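Local coordinates for phosphoenolpyruvate-protein phosphotransferase (Coxiella burnetii, PDB 3TRC) that probably transfers, as the full-length enzyme, the phosphoryl group of phosphoenolpyruvate to a protein histidine, this chain being its GAF domain, at residues A[29-34]-A[41-46]; A[45-50]-A[56-61]; A[81-86]-A[117-122]. One frame throughout, in Å; residues are numbered along the deposited sequence. Where two conformers were deposited one is given.

Interaction 1 of 3, residues A[29-34]-A[41-46]; sequences LVVVRL and DACSLF
The helix-on-sheet layer of the GAF domain brings Val31 of helix 23-37 against Cys43 of strand 42-49. The short axes of residues 29-34 and 42-46 approach to 7.5 Å and run nearly antiparallel, at 158°. Alternation along the strand turns Cys43 and Leu45 to the helix, while Ala42 and Ser44 point to the other face.

Val31 and Cys43 interlock through each other's backbones. From the helix side, Val31 CB lies 3.4 Å from Cys43 O and Val31 CG1 lies 3.6 Å from the same Cys43 O. These are van der Waals contacts: the carbonyl oxygen is served by Gln61 N of the next strand. In return, Cys43 CB comes to 3.6 Å from Val31 O, so each side chain sits alongside the main chain of its partner. With CG1 of Val31 beside its own backbone N (chi1 -58°), this methyl is carried along the strand, where Val31 CG1 reaches Leu45 CB at 4.3 Å.

The sulfur contacts are more tentative, because Cys43 and Leu34 were each deposited in two conformers. In the conformers given, Val31 CG1 lies 4.0 Å from Cys43 SG, and Leu34, one turn further on, brings Leu34 CD1 to 3.6 Å from Cys43 SG. A disulfide between Cys43 and Cys35, the residue after Leu34, has been seen for this protein and would tie strand to helix covalently at the same place.

On the face turned from the helix, Ser44 OG is hydrogen-bonded to Thr60 OG1 of strand 54-61. Leu34 touches Phe147 and Leu45 touches Leu155 of helix 142-164, so the two helices share one side of the sheet, the layered alpha-beta packing typical of GAF domains.

Interaction 2 of 3, residues A[45-50]-A[56-61]; sequences LFICDD and VLMATQ
Leu45, Ile47 and their partners Ala59 and Val56 form the rungs of an antiparallel ladder whose strand axes pass at 4.4 Å and, at 143°, are markedly twisted. Ile47 and Val56 make a hydrogen-bonded pair, both Ile47 N to Val56 O and Val56 N to Ile47 O measuring 2.9 Å. At the other end Leu45 N gives to Ala59 O, also at 2.9 Å, but the return bond is weakened: Leu45 O takes Met58 N at 2.8 Å and 167°, nearly along the carbonyl direction, and keeps only a weak bond from Ala59 N, at 3.4 Å. Two residues thus face one, the definition of a classic beta bulge, and the register slips by one before Phe46 meets Leu57. The bulge lies in the hairpin of strands 42-49 and 54-61 within the GAF sheet.

Leu57, its CG anti to the backbone N (chi1 -180°), lays CD1 over one face of the Phe46 ring, 4.0 Å from the centroid, a CH-pi contact displaced toward the rim. Leu57 CB meets the ring at CE2. On the opposite sheet face, Ile47 CG1 packs across Met58 CG at 3.8 Å; the selenomethionine chain then bends twice and leads away from the neighbouring strand. Nearer the turn, Val56 CG2 touches Asp49 CB at 3.8 Å, while Asp49 OD2 is held by a salt bridge to Arg72 and a hydrogen bond with His52 ND1.

Interaction 3 of 3, residues A[81-86]-A[117-122]; sequences GLVGER and GIPIIE. With NA (sodium ion), chain C.
Gly81 O is gripped twice: Glu85 N, one helical turn on, bonds to it at 3.0 Å, and the sodium ion lies 2.9 Å from the same Gly81 O. Glu85 OE2 is also 2.9 Å from the sodium, so backbone carbonyl and carboxylate hold the ion beside a single turn of helix. Both separations are long for sodium, consistent with weak coordination; Tyr55 OH also binds the ion, and Gly76 belongs to the site. Gly84, with no side chain, leaves the ion room on this flank.

The side of the helix that meets the strand carries Val83 instead, and there the chemistry is apolar. Having CG1 anti to the backbone N (chi1 175°) sends that methyl over the strand backbone, where Val83 CG1 lies 3.6 Å from Gly117 O and 3.6 Å from Pro119 N. Val83 CG1 also lies 3.7 Å from Pro119 CD. The second methyl comes down on a bare glycine, Val83 CG2 to Gly117 CA being 3.9 Å, letting the valine settle close to the main chain.

The axes of 81-86 and 117-122 pass at 7.5 Å and cross at 46°. Helix 78-86 lies on one face of the antiparallel sheet, Val83 also touching Ile90 of strand 90-92 and Ile129 of strand 125-134, while Ile118 and Ile120 pack from the other face on helix 142-164.

Overall arrangement
All three contacts are largely buried and reach the same antiparallel sheet, but in different ways. Interactions 1 and 2 have centres about 11 Å apart and share strand 42-49; Leu45 works in both, whereas Phe46 belongs to both ranges but makes contact only in interaction 2. Interaction 2 is the within-sheet element, held by backbone hydrogen bonds with side-chain packing on both faces, whereas interactions 1 and 3 are helix-on-strand packings of apolar side chains against main chain. Their helices lie on opposite faces of the sheet. Interaction 3 differs in bordering a sodium site and in having solvent-exposed Glu85 and Arg86 at its helix end. Leu45 touching Ile120 connects it to the other two contacts.

Interaction 1 of 3, residues A[29-34]-A[41-46]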
loop_
_atom_site.group_PDB
_atom_site.type_symbol
_atom_site.label_atom_id
_atom_site.label_comp_id
_atom_site.label_asym_id
_atom_site.label_seq_id
_atom_site.Cartn_x
_atom_site.Cartn_y
_atom_site.Cartn_z
ATOM N N LEU A 29 14.653 0.125 5.099
ATOM C CA LEU A 29 14.429 0.407 3.690
ATOM C C LEU A 29 13.572 1.656 3.546
ATOM O O LEU A 29 13.863 2.548 2.744
ATOM C CB LEU A 29 13.733 -0.802 3.061
ATOM C CG LEU A 29 13.156 -0.838 1.652
ATOM C CD1 LEU A 29 12.808 -2.283 1.326
ATOM C CD2 LEU A 29 11.930 0.049 1.522
ATOM N N VAL A 30 12.516 1.719 4.346
ATOM C CA VAL A 30 11.577 2.831 4.303
ATOM C C VAL A 30 12.215 4.188 4.628
ATOM O O VAL A 30 12.023 5.151 3.891
ATOM C CB VAL A 30 10.354 2.550 5.200
ATOM C CG1 VAL A 30 9.500 3.796 5.356
ATOM C CG2 VAL A 30 9.541 1.391 4.618
ATOM N N VAL A 31 12.990 4.281 5.710
ATOM C CA VAL A 31 13.556 5.578 6.068
ATOM C C VAL A 31 14.531 6.086 4.998
ATOM O O VAL A 31 14.601 7.287 4.719
ATOM C CB VAL A 31 14.203 5.573 7.480
ATOM C CG1 VAL A 31 13.171 5.178 8.524
ATOM C CG2 VAL A 31 15.413 4.644 7.539
ATOM N N VAL A 32 15.256 5.163 4.376
ATOM C CA VAL A 32 16.195 5.535 3.325
ATOM C C VAL A 32 15.437 5.978 2.077
ATOM O O VAL A 32 15.739 7.020 1.492
ATOM C CB VAL A 32 17.143 4.371 2.964
ATOM C CG1 VAL A 32 17.917 4.691 1.689
ATOM C CG2 VAL A 32 18.108 4.096 4.109
ATOM N N ARG A 33 14.447 5.183 1.682
ATOM C CA ARG A 33 13.688 5.445 0.462
ATOM C C ARG A 33 12.923 6.755 0.544
ATOM O O ARG A 33 12.883 7.518 -0.421
ATOM C CB ARG A 33 12.722 4.289 0.158
ATOM C CG ARG A 33 13.401 3.014 -0.301
ATOM C CD ARG A 33 14.224 3.237 -1.560
ATOM N NE ARG A 33 14.764 1.985 -2.081
ATOM C CZ ARG A 33 15.928 1.880 -2.717
ATOM N NH1 ARG A 33 16.681 2.953 -2.906
ATOM N NH2 ARG A 33 16.339 0.700 -3.162
ATOM N N LEU A 34 12.294 7.012 1.688
ATOM C CA LEU A 34 11.563 8.259 1.872
ATOM C C LEU A 34 12.475 9.453 1.652
ATOM O O LEU A 34 12.131 10.385 0.928
ATOM C CB LEU A 34 10.918 8.335 3.260
ATOM C CG LEU A 34 9.574 7.625 3.399
ATOM C CD1 LEU A 34 8.924 7.913 4.743
ATOM C CD2 LEU A 34 8.673 8.057 2.285
ATOM N N ASP A 41 15.360 15.230 4.288
ATOM C CA ASP A 41 16.723 15.165 4.815
ATOM C C ASP A 41 16.914 14.187 5.966
ATOM O O ASP A 41 18.023 13.703 6.188
ATOM C CB ASP A 41 17.215 16.557 5.193
ATOM C CG ASP A 41 17.119 17.521 4.039
ATOM O OD1 ASP A 41 17.679 17.216 2.961
ATOM O OD2 ASP A 41 16.447 18.556 4.189
ATOM N N ALA A 42 15.836 13.882 6.680
ATOM C CA ALA A 42 15.884 12.852 7.706
ATOM C C ALA A 42 14.547 12.135 7.811
ATOM O O ALA A 42 13.493 12.713 7.562
ATOM C CB ALA A 42 16.291 13.448 9.060
ATOM N N CYS A 43 14.595 10.853 8.140
ATOM C CA CYS A 43 13.382 10.093 8.376
ATOM C C CYS A 43 13.689 9.073 9.451
ATOM O O CYS A 43 14.697 8.375 9.381
ATOM C CB CYS A 43 12.897 9.409 7.098
ATOM S SG CYS A 43 11.354 8.506 7.300
ATOM N N SER A 44 12.822 9.013 10.453
ATOM C CA SER A 44 13.005 8.120 11.590
ATOM C C SER A 44 11.719 7.369 11.887
ATOM O O SER A 44 10.624 7.881 11.661
ATOM C CB SER A 44 13.435 8.915 12.832
ATOM O OG SER A 44 14.643 9.621 12.577
ATOM N N LEU A 45 11.863 6.153 12.398
ATOM C CA LEU A 45 10.712 5.334 12.739
ATOM C C LEU A 45 10.861 4.882 14.183
ATOM O O LEU A 45 11.886 4.318 14.560
ATOM C CB LEU A 45 10.618 4.135 11.789
ATOM C CG LEU A 45 9.280 3.394 11.758
ATOM C CD1 LEU A 45 9.103 2.664 10.435
ATOM C CD2 LEU A 45 9.161 2.438 12.933
ATOM N N PHE A 46 9.845 5.177 14.989
ATOM C CA PHE A 46 9.837 4.820 16.399
ATOM C C PHE A 46 8.786 3.756 16.618
ATOM O O PHE A 46 7.728 3.781 15.986
ATOM C CB PHE A 46 9.474 6.034 17.261
ATOM C CG PHE A 46 10.520 7.115 17.274
ATOM C CD1 PHE A 46 10.544 8.089 16.295
ATOM C CD2 PHE A 46 11.467 7.164 18.290
ATOM C CE1 PHE A 46 11.503 9.096 16.316
ATOM C CE2 PHE A 46 12.430 8.157 18.315
ATOM C CZ PHE A 46 12.450 9.126 17.337
#

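Interaction 2 of 3, residues A[45-50]-A[56-61]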
loop_
_atom_site.group_PDB
_atom_site.type_symbol
_atom_site.label_atom_id
_atom_site.label_comp_id
_atom_site.label_asym_id
_atom_site.label_seq_id
_atom_site.Cartn_x
_atom_site.Cartn_y
_atom_site.Cartn_z
ATOM N N LEU A 45 11.863 6.153 12.398
ATOM C CA LEU A 45 10.712 5.334 12.739
ATOM C C LEU A 45 10.861 4.882 14.183
ATOM O O LEU A 45 11.886 4.318 14.560
ATOM C CB LEU A 45 10.618 4.135 11.789
ATOM C CG LEU A 45 9.280 3.394 11.758
ATOM C CD1 LEU A 45 9.103 2.664 10.435
ATOM C CD2 LEU A 45 9.161 2.438 12.933
ATOM N N PHE A 46 9.845 5.177 14.989
ATOM C CA PHE A 46 9.837 4.820 16.399
ATOM C C PHE A 46 8.786 3.756 16.618
ATOM O O PHE A 46 7.728 3.781 15.986
ATOM C CB PHE A 46 9.474 6.034 17.261
ATOM C CG PHE A 46 10.520 7.115 17.274
ATOM C CD1 PHE A 46 10.544 8.089 16.295
ATOM C CD2 PHE A 46 11.467 7.164 18.290
ATOM C CE1 PHE A 46 11.503 9.096 16.316
ATOM C CE2 PHE A 46 12.430 8.157 18.315
ATOM C CZ PHE A 46 12.450 9.126 17.337
ATOM N N ILE A 47 9.065 2.829 17.522
ATOM C CA ILE A 47 8.069 1.834 17.894
ATOM C C ILE A 47 7.727 1.980 19.374
ATOM O O ILE A 47 8.603 2.243 20.200
ATOM C CB ILE A 47 8.555 0.408 17.569
ATOM C CG1 ILE A 47 8.716 0.251 16.052
ATOM C CG2 ILE A 47 7.571 -0.627 18.087
ATOM C CD1 ILE A 47 8.931 -1.184 15.607
ATOM N N CYS A 48 6.444 1.833 19.702
ATOM C CA CYS A 48 6.005 1.935 21.091
ATOM C C CYS A 48 6.536 0.799 21.952
ATOM O O CYS A 48 6.474 -0.371 21.565
ATOM C CB CYS A 48 4.482 1.928 21.168
ATOM S SG CYS A 48 3.708 3.336 20.395
ATOM N N ASP A 49 7.047 1.163 23.124
ATOM C CA ASP A 49 7.431 0.208 24.161
ATOM C C ASP A 49 6.456 0.442 25.304
ATOM O O ASP A 49 6.710 1.250 26.193
ATOM C CB ASP A 49 8.873 0.475 24.615
ATOM C CG ASP A 49 9.373 -0.538 25.632
ATOM O OD1 ASP A 49 8.572 -1.376 26.098
ATOM O OD2 ASP A 49 10.574 -0.490 25.971
ATOM N N ASP A 50 5.317 -0.245 25.257
ATOM C CA ASP A 50 4.224 0.046 26.174
ATOM C C ASP A 50 4.570 -0.196 27.641
ATOM O O ASP A 50 4.091 0.525 28.508
ATOM C CB ASP A 50 2.951 -0.706 25.767
ATOM C CG ASP A 50 2.370 -0.196 24.453
ATOM O OD1 ASP A 50 2.496 1.010 24.174
ATOM O OD2 ASP A 50 1.782 -0.998 23.701
ATOM N N VAL A 56 10.665 4.013 21.096
ATOM C CA VAL A 56 12.056 3.625 20.872
ATOM C C VAL A 56 12.425 3.788 19.407
ATOM O O VAL A 56 11.721 3.305 18.528
ATOM C CB VAL A 56 12.289 2.157 21.266
ATOM C CG1 VAL A 56 13.770 1.804 21.125
ATOM C CG2 VAL A 56 11.814 1.916 22.684
ATOM N N LEU A 57 13.522 4.483 19.132
ATOM C CA LEU A 57 13.956 4.640 17.748
ATOM C C LEU A 57 14.354 3.281 17.187
ATOM O O LEU A 57 15.179 2.575 17.776
ATOM C CB LEU A 57 15.138 5.605 17.670
ATOM C CG LEU A 57 15.668 5.842 16.259
ATOM C CD1 LEU A 57 14.638 6.607 15.429
ATOM C CD2 LEU A 57 16.988 6.608 16.323
HETATM N N MSE A 58 13.773 2.903 16.052
HETATM C CA MSE A 58 14.048 1.582 15.478
HETATM C C MSE A 58 14.671 1.619 14.078
HETATM O O MSE A 58 15.172 0.607 13.584
HETATM C CB MSE A 58 12.787 0.705 15.517
HETATM C CG MSE A 58 12.376 0.281 16.937
HETATM SE SE MSE A 58 13.752 -0.725 17.900
HETATM C CE MSE A 58 13.639 -2.377 16.879
ATOM N N ALA A 59 14.661 2.794 13.456
ATOM C CA ALA A 59 15.313 2.995 12.168
ATOM C C ALA A 59 15.460 4.483 11.913
ATOM O O ALA A 59 14.591 5.268 12.284
ATOM C CB ALA A 59 14.500 2.350 11.050
ATOM N N THR A 60 16.563 4.875 11.287
ATOM C CA THR A 60 16.736 6.273 10.935
ATOM C C THR A 60 17.639 6.436 9.727
ATOM O O THR A 60 18.553 5.642 9.488
ATOM C CB THR A 60 17.294 7.118 12.110
ATOM O OG1 THR A 60 17.205 8.511 11.782
ATOM C CG2 THR A 60 18.757 6.764 12.400
ATOM N N GLN A 61 17.333 7.462 8.947
ATOM C CA GLN A 61 18.244 7.969 7.941
ATOM C C GLN A 61 18.409 9.450 8.248
ATOM O O GLN A 61 17.430 10.195 8.300
ATOM C CB GLN A 61 17.666 7.754 6.547
ATOM C CG GLN A 61 18.405 8.480 5.441
ATOM C CD GLN A 61 19.836 8.011 5.283
ATOM O OE1 GLN A 61 20.172 6.867 5.598
ATOM N NE2 GLN A 61 20.694 8.903 4.800
#

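Interaction 3 of 3, residues A[81-86]-A[117-122]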
loop_
_atom_site.group_PDB
_atom_site.type_symbol
_atom_site.label_atom_id
_atom_site.label_comp_id
_atom_site.label_asym_id
_atom_site.label_seq_id
_atom_site.Cartn_x
_atom_site.Cartn_y
_atom_site.Cartn_z
ATOM N N GLY A 81 5.551 13.039 20.875
ATOM C CA GLY A 81 4.522 12.617 21.809
ATOM C C GLY A 81 3.156 13.152 21.419
ATOM O O GLY A 81 2.147 12.458 21.530
ATOM N N LEU A 82 3.114 14.391 20.945
ATOM C CA LEU A 82 1.839 14.987 20.562
ATOM C C LEU A 82 1.226 14.260 19.364
ATOM O O LEU A 82 0.019 14.023 19.330
ATOM C CB LEU A 82 2.007 16.482 20.293
ATOM C CG LEU A 82 0.730 17.291 20.079
ATOM C CD1 LEU A 82 -0.233 17.119 21.256
ATOM C CD2 LEU A 82 1.073 18.759 19.854
ATOM N N VAL A 83 2.056 13.888 18.389
ATOM C CA VAL A 83 1.578 13.084 17.268
ATOM C C VAL A 83 0.941 11.788 17.780
ATOM O O VAL A 83 -0.141 11.396 17.347
ATOM C CB VAL A 83 2.719 12.701 16.306
ATOM C CG1 VAL A 83 2.206 11.759 15.223
ATOM C CG2 VAL A 83 3.369 13.947 15.702
ATOM N N GLY A 84 1.616 11.126 18.715
ATOM C CA GLY A 84 1.106 9.873 19.247
ATOM C C GLY A 84 -0.226 9.993 19.973
ATOM O O GLY A 84 -1.070 9.106 19.887
ATOM N N GLU A 85 -0.417 11.087 20.699
ATOM C CA GLU A 85 -1.644 11.268 21.465
ATOM C C GLU A 85 -2.798 11.764 20.607
ATOM O O GLU A 85 -3.950 11.414 20.844
ATOM C CB GLU A 85 -1.410 12.214 22.639
ATOM C CG GLU A 85 -0.429 11.670 23.652
ATOM C CD GLU A 85 -0.855 10.333 24.229
ATOM O OE1 GLU A 85 -2.060 10.136 24.489
ATOM O OE2 GLU A 85 0.020 9.472 24.446
ATOM N N ARG A 86 -2.492 12.584 19.612
ATOM C CA ARG A 86 -3.532 13.049 18.706
ATOM C C ARG A 86 -3.997 11.936 17.774
ATOM O O ARG A 86 -5.135 11.944 17.299
ATOM C CB ARG A 86 -3.038 14.231 17.879
ATOM C CG ARG A 86 -2.926 15.524 18.658
ATOM C CD ARG A 86 -2.783 16.687 17.699
ATOM N NE ARG A 86 -2.457 17.929 18.388
ATOM C CZ ARG A 86 -2.039 19.027 17.770
ATOM N NH1 ARG A 86 -1.894 19.027 16.451
ATOM N NH2 ARG A 86 -1.760 20.118 18.469
ATOM N N GLY A 117 5.040 14.451 11.212
ATOM C CA GLY A 117 4.950 13.340 12.142
ATOM C C GLY A 117 3.655 12.598 11.919
ATOM O O GLY A 117 2.583 13.200 11.896
ATOM N N ILE A 118 3.756 11.285 11.745
ATOM C CA ILE A 118 2.619 10.461 11.365
ATOM C C ILE A 118 2.444 9.278 12.310
ATOM O O ILE A 118 3.370 8.493 12.520
ATOM C CB ILE A 118 2.797 9.956 9.919
ATOM C CG1 ILE A 118 2.811 11.144 8.960
ATOM C CG2 ILE A 118 1.713 8.960 9.543
ATOM C CD1 ILE A 118 2.806 10.750 7.531
ATOM N N PRO A 119 1.250 9.140 12.888
ATOM C CA PRO A 119 1.029 8.018 13.797
ATOM C C PRO A 119 0.914 6.720 13.014
ATOM O O PRO A 119 0.307 6.679 11.940
ATOM C CB PRO A 119 -0.300 8.371 14.470
ATOM C CG PRO A 119 -1.010 9.202 13.460
ATOM C CD PRO A 119 0.047 9.975 12.730
ATOM N N ILE A 120 1.531 5.671 13.543
ATOM C CA ILE A 120 1.441 4.352 12.930
ATOM C C ILE A 120 0.438 3.559 13.739
ATOM O O ILE A 120 0.713 3.173 14.874
ATOM C CB ILE A 120 2.806 3.643 12.913
ATOM C CG1 ILE A 120 3.825 4.480 12.121
ATOM C CG2 ILE A 120 2.665 2.244 12.320
ATOM C CD1 ILE A 120 5.246 3.923 12.128
ATOM N N ILE A 121 -0.738 3.343 13.156
ATOM C CA ILE A 121 -1.875 2.805 13.885
ATOM C C ILE A 121 -2.418 1.563 13.195
ATOM O O ILE A 121 -2.690 1.573 11.994
ATOM C CB ILE A 121 -3.012 3.852 13.984
ATOM C CG1 ILE A 121 -2.495 5.144 14.621
ATOM C CG2 ILE A 121 -4.202 3.288 14.761
ATOM C CD1 ILE A 121 -3.448 6.318 14.507
ATOM N N GLU A 122 -2.558 0.494 13.965
ATOM C CA GLU A 122 -3.132 -0.743 13.463
ATOM C C GLU A 122 -4.494 -0.930 14.099
ATOM O O GLU A 122 -4.595 -1.170 15.300
ATOM C CB GLU A 122 -2.227 -1.926 13.797
ATOM C CG GLU A 122 -2.853 -3.285 13.526
ATOM C CD GLU A 122 -2.974 -3.592 12.046
ATOM O OE1 GLU A 122 -2.428 -2.821 11.226
ATOM O OE2 GLU A 122 -3.615 -4.608 11.707
HETATM NA NA NA C . 2.450 9.992 23.019
#